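PDB 5NPY: flagellar basal body protein from Helicobacter pylori, which probably serves as a hook protein of the bacterial flagellum, a structural subunit of the hook that joins basal body and filament. Local coordinates for residues 351-363 against 370-382. Numbering follows the deposited sequence.
Sequences AIKIPYYSTEVDI and KYLLQSEYYMTNS. With 144 (tris-hydroxymethyl-methyl-ammonium), chain B.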
loop_
_atom_site.group_PDB
_atom_site.type_symbol
_atom_site.label_atom_id
_atom_site.label_comp_id
_atom_site.label_asym_id
_atom_site.label_seq_id
_atom_site.Cartn_x
_atom_site.Cartn_y
_atom_site.Cartn_z
ATOM N N ALA A 351 -28.179 -19.739 10.852
ATOM C CA ALA A 351 -27.063 -19.672 9.918
ATOM C C ALA A 351 -25.906 -18.883 10.516
ATOM O O ALA A 351 -26.094 -17.970 11.330
ATOM C CB ALA A 351 -27.500 -19.050 8.589
ATOM N N ILE A 352 -24.701 -19.237 10.077
ATOM C CA ILE A 352 -23.445 -18.819 10.685
ATOM C C ILE A 352 -22.747 -17.840 9.753
ATOM O O ILE A 352 -22.732 -18.045 8.531
ATOM C CB ILE A 352 -22.548 -20.046 10.962
ATOM C CG1 ILE A 352 -23.199 -20.960 11.990
ATOM C CG2 ILE A 352 -21.165 -19.641 11.404
ATOM C CD1 ILE A 352 -23.876 -20.207 13.112
ATOM N N LYS A 353 -22.150 -16.784 10.331
ATOM C CA LYS A 353 -21.381 -15.810 9.568
ATOM C C LYS A 353 -19.981 -15.674 10.149
ATOM O O LYS A 353 -19.721 -16.030 11.302
ATOM C CB LYS A 353 -22.055 -14.428 9.546
ATOM C CG LYS A 353 -23.386 -14.377 8.813
ATOM C CD LYS A 353 -23.915 -12.956 8.714
ATOM C CE LYS A 353 -25.266 -12.933 8.033
ATOM N NZ LYS A 353 -26.015 -11.724 8.401
ATOM N N ILE A 354 -19.093 -15.102 9.340
ATOM C CA ILE A 354 -17.667 -14.991 9.641
ATOM C C ILE A 354 -17.235 -13.540 9.435
ATOM O O ILE A 354 -17.678 -12.887 8.481
ATOM C CB ILE A 354 -16.853 -15.954 8.759
ATOM C CG1 ILE A 354 -15.388 -16.054 9.223
ATOM C CG2 ILE A 354 -16.957 -15.553 7.262
ATOM C CD1 ILE A 354 -14.603 -17.174 8.510
ATOM N N PRO A 355 -16.396 -12.989 10.308
ATOM C CA PRO A 355 -15.914 -11.611 10.095
ATOM C C PRO A 355 -15.087 -11.503 8.813
ATOM O O PRO A 355 -14.324 -12.406 8.458
ATOM C CB PRO A 355 -15.081 -11.319 11.355
ATOM C CG PRO A 355 -15.635 -12.285 12.419
ATOM C CD PRO A 355 -16.018 -13.539 11.623
ATOM N N TYR A 356 -15.258 -10.381 8.114
ATOM C CA TYR A 356 -14.924 -10.275 6.700
ATOM C C TYR A 356 -14.344 -8.899 6.420
ATOM O O TYR A 356 -14.602 -7.940 7.151
ATOM C CB TYR A 356 -16.167 -10.523 5.820
ATOM C CG TYR A 356 -15.917 -10.388 4.328
ATOM C CD1 TYR A 356 -16.292 -9.247 3.628
ATOM C CD2 TYR A 356 -15.299 -11.416 3.618
ATOM C CE1 TYR A 356 -16.068 -9.141 2.247
ATOM C CE2 TYR A 356 -15.060 -11.315 2.271
ATOM C CZ TYR A 356 -15.442 -10.194 1.585
ATOM O OH TYR A 356 -15.202 -10.152 0.228
ATOM N N TYR A 357 -13.537 -8.811 5.358
ATOM C CA TYR A 357 -13.172 -7.520 4.777
ATOM C C TYR A 357 -12.636 -7.762 3.370
ATOM O O TYR A 357 -12.377 -8.899 2.972
ATOM C CB TYR A 357 -12.156 -6.758 5.643
ATOM C CG TYR A 357 -12.063 -5.277 5.279
ATOM C CD1 TYR A 357 -13.214 -4.500 5.194
ATOM C CD2 TYR A 357 -10.842 -4.675 4.994
ATOM C CE1 TYR A 357 -13.157 -3.146 4.855
ATOM C CE2 TYR A 357 -10.756 -3.324 4.649
ATOM C CZ TYR A 357 -11.936 -2.563 4.587
ATOM O OH TYR A 357 -11.920 -1.237 4.255
ATOM N N SER A 358 -12.496 -6.675 2.612
ATOM C CA SER A 358 -11.968 -6.735 1.253
ATOM C C SER A 358 -11.276 -5.419 0.927
ATOM O O SER A 358 -11.710 -4.354 1.372
ATOM C CB SER A 358 -13.061 -7.022 0.218
ATOM O OG SER A 358 -14.042 -6.018 0.275
ATOM N N THR A 359 -10.168 -5.504 0.198
ATOM C CA THR A 359 -9.408 -4.333 -0.220
ATOM C C THR A 359 -9.133 -4.470 -1.705
ATOM O O THR A 359 -9.340 -5.531 -2.295
ATOM C CB THR A 359 -8.089 -4.191 0.551
ATOM O OG1 THR A 359 -7.204 -5.267 0.187
ATOM C CG2 THR A 359 -8.366 -4.196 2.081
ATOM N N GLU A 360 -8.662 -3.386 -2.312
ATOM C CA GLU A 360 -8.478 -3.345 -3.758
ATOM C C GLU A 360 -7.516 -2.212 -4.079
ATOM O O GLU A 360 -7.672 -1.107 -3.557
ATOM C CB GLU A 360 -9.830 -3.162 -4.461
ATOM C CG GLU A 360 -9.800 -3.153 -5.981
ATOM C CD GLU A 360 -11.160 -2.763 -6.590
ATOM O OE1 GLU A 360 -12.041 -3.645 -6.720
ATOM O OE2 GLU A 360 -11.347 -1.569 -6.930
ATOM N N VAL A 361 -6.505 -2.511 -4.888
ATOM C CA VAL A 361 -5.436 -1.589 -5.262
ATOM C C VAL A 361 -5.383 -1.507 -6.788
ATOM O O VAL A 361 -5.489 -2.529 -7.479
ATOM C CB VAL A 361 -4.077 -2.072 -4.700
ATOM C CG1 VAL A 361 -2.934 -1.177 -5.142
ATOM C CG2 VAL A 361 -4.130 -2.171 -3.162
ATOM N N ASP A 362 -5.214 -0.293 -7.312
ATOM C CA ASP A 362 -5.007 -0.120 -8.740
ATOM C C ASP A 362 -3.585 -0.523 -9.098
ATOM O O ASP A 362 -2.622 -0.006 -8.524
ATOM C CB ASP A 362 -5.254 1.330 -9.165
ATOM C CG ASP A 362 -6.695 1.783 -8.944
ATOM O OD1 ASP A 362 -6.911 3.004 -8.743
ATOM O OD2 ASP A 362 -7.610 0.939 -8.993
ATOM N N ILE A 363 -3.447 -1.431 -10.058
ATOM C CA ILE A 363 -2.124 -1.796 -10.549
ATOM C C ILE A 363 -2.134 -1.717 -12.067
ATOM O O ILE A 363 -3.192 -1.661 -12.702
ATOM C CB ILE A 363 -1.669 -3.188 -10.067
ATOM C CG1 ILE A 363 -2.547 -4.282 -10.681
ATOM C CG2 ILE A 363 -1.676 -3.235 -8.522
ATOM C CD1 ILE A 363 -2.010 -5.705 -10.478
ATOM N N LYS A 370 -4.967 -0.489 -16.365
ATOM C CA LYS A 370 -5.301 -0.729 -14.978
ATOM C C LYS A 370 -5.859 -2.138 -14.800
ATOM O O LYS A 370 -6.723 -2.582 -15.560
ATOM C CB LYS A 370 -6.298 0.316 -14.483
ATOM C CG LYS A 370 -6.523 0.286 -12.971
ATOM C CD LYS A 370 -7.629 1.278 -12.569
ATOM C CE LYS A 370 -9.008 0.816 -13.056
ATOM N NZ LYS A 370 -10.043 1.899 -13.007
ATOM N N TYR A 371 -5.333 -2.835 -13.798
ATOM C CA TYR A 371 -5.886 -4.057 -13.246
ATOM C C TYR A 371 -6.122 -3.839 -11.755
ATOM O O TYR A 371 -5.652 -2.860 -11.168
ATOM C CB TYR A 371 -4.939 -5.236 -13.494
ATOM C CG TYR A 371 -4.890 -5.681 -14.936
ATOM C CD1 TYR A 371 -5.584 -6.810 -15.351
ATOM C CD2 TYR A 371 -4.150 -4.980 -15.882
ATOM C CE1 TYR A 371 -5.549 -7.234 -16.666
ATOM C CE2 TYR A 371 -4.107 -5.394 -17.208
ATOM C CZ TYR A 371 -4.808 -6.528 -17.592
ATOM O OH TYR A 371 -4.784 -6.963 -18.903
ATOM N N LEU A 372 -6.880 -4.738 -11.136
ATOM C CA LEU A 372 -7.358 -4.535 -9.772
ATOM C C LEU A 372 -6.844 -5.652 -8.860
ATOM O O LEU A 372 -7.274 -6.804 -8.975
ATOM C CB LEU A 372 -8.883 -4.459 -9.761
ATOM C CG LEU A 372 -9.554 -3.298 -10.519
ATOM C CD1 LEU A 372 -11.068 -3.511 -10.507
ATOM C CD2 LEU A 372 -9.207 -1.899 -9.952
ATOM N N LEU A 373 -5.934 -5.315 -7.954
ATOM C CA LEU A 373 -5.374 -6.299 -7.022
ATOM C C LEU A 373 -6.335 -6.409 -5.835
ATOM O O LEU A 373 -6.408 -5.512 -4.981
ATOM C CB LEU A 373 -3.955 -5.904 -6.617
ATOM C CG LEU A 373 -3.222 -6.767 -5.555
ATOM C CD1 LEU A 373 -3.531 -8.209 -5.738
ATOM C CD2 LEU A 373 -1.726 -6.608 -5.584
ATOM N N GLN A 374 -7.107 -7.497 -5.791
ATOM C CA GLN A 374 -8.156 -7.639 -4.793
ATOM C C GLN A 374 -7.745 -8.631 -3.715
ATOM O O GLN A 374 -6.963 -9.561 -3.952
ATOM C CB GLN A 374 -9.477 -8.058 -5.423
ATOM C CG GLN A 374 -10.024 -6.971 -6.356
ATOM C CD GLN A 374 -11.440 -7.202 -6.827
ATOM O OE1 GLN A 374 -12.074 -8.199 -6.489
ATOM N NE2 GLN A 374 -11.945 -6.269 -7.624
ATOM N N SER A 375 -8.246 -8.376 -2.506
ATOM C CA SER A 375 -8.011 -9.218 -1.342
ATOM C C SER A 375 -9.305 -9.324 -0.576
ATOM O O SER A 375 -9.945 -8.305 -0.315
ATOM C CB SER A 375 -6.943 -8.652 -0.404
ATOM O OG SER A 375 -5.654 -8.851 -0.918
ATOM N N GLU A 376 -9.660 -10.543 -0.195
ATOM C CA GLU A 376 -10.766 -10.800 0.707
ATOM C C GLU A 376 -10.243 -11.496 1.961
ATOM O O GLU A 376 -9.412 -12.404 1.874
ATOM C CB GLU A 376 -11.800 -11.654 0.024
ATOM C CG GLU A 376 -12.167 -11.197 -1.377
ATOM C CD GLU A 376 -13.325 -12.020 -1.894
ATOM O OE1 GLU A 376 -13.131 -12.841 -2.806
ATOM O OE2 GLU A 376 -14.421 -11.903 -1.309
ATOM N N TYR A 377 -10.756 -11.086 3.118
ATOM C CA TYR A 377 -10.230 -11.463 4.430
ATOM C C TYR A 377 -11.316 -12.180 5.222
ATOM O O TYR A 377 -12.458 -11.698 5.310
ATOM C CB TYR A 377 -9.750 -10.217 5.208
ATOM C CG TYR A 377 -8.787 -9.287 4.452
ATOM C CD1 TYR A 377 -7.449 -9.161 4.846
ATOM C CD2 TYR A 377 -9.223 -8.522 3.354
ATOM C CE1 TYR A 377 -6.556 -8.313 4.159
ATOM C CE2 TYR A 377 -8.354 -7.669 2.685
ATOM C CZ TYR A 377 -7.010 -7.574 3.083
ATOM O OH TYR A 377 -6.123 -6.740 2.409
ATOM N N TYR A 378 -10.961 -13.320 5.807
ATOM C CA TYR A 378 -11.871 -14.101 6.631
ATOM C C TYR A 378 -11.181 -14.350 7.959
ATOM O O TYR A 378 -10.058 -14.862 7.975
ATOM C CB TYR A 378 -12.234 -15.425 5.960
ATOM C CG TYR A 378 -12.700 -15.299 4.518
ATOM C CD1 TYR A 378 -11.816 -15.462 3.455
ATOM C CD2 TYR A 378 -14.018 -15.036 4.221
ATOM C CE1 TYR A 378 -12.242 -15.346 2.127
ATOM C CE2 TYR A 378 -14.449 -14.906 2.916
ATOM C CZ TYR A 378 -13.558 -15.061 1.877
ATOM O OH TYR A 378 -13.996 -14.933 0.587
ATOM N N MET A 379 -11.840 -13.998 9.071
ATOM C CA MET A 379 -11.233 -14.147 10.399
ATOM C C MET A 379 -11.381 -15.565 10.914
ATOM O O MET A 379 -12.472 -16.135 10.890
ATOM C CB MET A 379 -11.842 -13.195 11.416
ATOM C CG MET A 379 -11.030 -13.113 12.707
ATOM S SD MET A 379 -11.665 -11.735 13.724
ATOM C CE MET A 379 -12.671 -12.612 14.894
ATOM N N THR A 380 -10.289 -16.117 11.423
ATOM C CA THR A 380 -10.256 -17.526 11.775
ATOM C C THR A 380 -9.964 -17.774 13.239
ATOM O O THR A 380 -10.293 -18.855 13.740
ATOM C CB THR A 380 -9.190 -18.265 10.939
ATOM O OG1 THR A 380 -7.904 -17.645 11.162
ATOM C CG2 THR A 380 -9.526 -18.200 9.451
ATOM N N ASN A 381 -9.339 -16.828 13.921
ATOM C CA ASN A 381 -8.924 -16.999 15.298
ATOM C C ASN A 381 -8.973 -15.653 15.997
ATOM O O ASN A 381 -8.510 -14.651 15.446
ATOM C CB ASN A 381 -7.503 -17.571 15.413
ATOM C CG ASN A 381 -7.210 -18.077 16.798
ATOM O OD1 ASN A 381 -7.755 -19.091 17.219
ATOM N ND2 ASN A 381 -6.380 -17.352 17.530
ATOM N N SER A 382 -9.510 -15.633 17.208
ATOM C CA SER A 382 -9.561 -14.392 17.967
ATOM C C SER A 382 -8.606 -14.477 19.153
ATOM O O SER A 382 -8.331 -15.566 19.675
ATOM C CB SER A 382 -10.989 -14.094 18.431
ATOM O OG SER A 382 -11.324 -14.937 19.508
HETATM C C1 144 B . -4.308 -21.845 12.011
HETATM N N 144 B . -5.497 -21.107 11.582
HETATM C C2 144 B . -6.678 -21.962 11.705
HETATM O O2 144 B . -6.831 -22.875 10.646
HETATM C C3 144 B . -5.353 -20.688 10.193
HETATM O O3 144 B . -6.244 -19.635 9.899
HETATM C C4 144 B . -5.754 -19.896 12.378
HETATM O O4 144 B . -4.917 -19.612 13.477
HETATM O O HOH W 1 -6.067 -5.346 -2.160
HETATM O O HOH W 2 -10.025 1.977 -10.064
#
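The ring of Tyr-356 is met at its edge and near its plane, by Glu-376 OE2 and by the ring of Tyr-378. Its hydroxyl donates a hydrogen bond to that carboxylate, OH to OE2 2.5 Å, short enough for its exact length to be doubtful, with ring and carboxylate planes nearly perpendicular (88°). With CG of Tyr-356 anti to the backbone N, the ring is carried toward strand 370-381, bringing its edge to Glu-376 and Tyr-378. Tyr-356 and Tyr-378 run side by side, but their planes meet at 54°, an oblique pairing. OE1 of Glu-376 is hydrogen-bonded to Tyr-403 OH.

The other sheet face carries Tyr-377, whose ring has Tyr-357 O at its edge. Its OH shares a hydrogen bond with Thr-359 OG1 (2.9 Å), the two side chains crossing at roughly a right angle; water 1 links the same OG1 to Leu-373 O. Ile-195 of strand 192-198 packs against this face.

The backbones form a long antiparallel beta hairpin, with axes at 165° and 4.5 Å apart at their closest. Four reciprocal N-H to O pairs, from Tyr-357/Tyr-377 to Ile-363/Tyr-371, fix the register; Met-379 N to Pro-355 O (3.0 Å) adds a further rung.

Back on the face of Tyr-356, Glu-360 and Gln-374 lie alongside each other, OE1 2.8 Å from NE2, their flat ends nearly coplanar. Nearer the turn, water 2 bridges Asp-362 OD2 and Lys-370 NZ, which are 4.8 Å apart. Thr-380, in a classic beta bulge with Asn-381 opposite Thr-397, donates from OG1 to O3 of the bound tris-hydroxymethyl-methyl-ammonium (2.9 Å), which Glu-399 also holds.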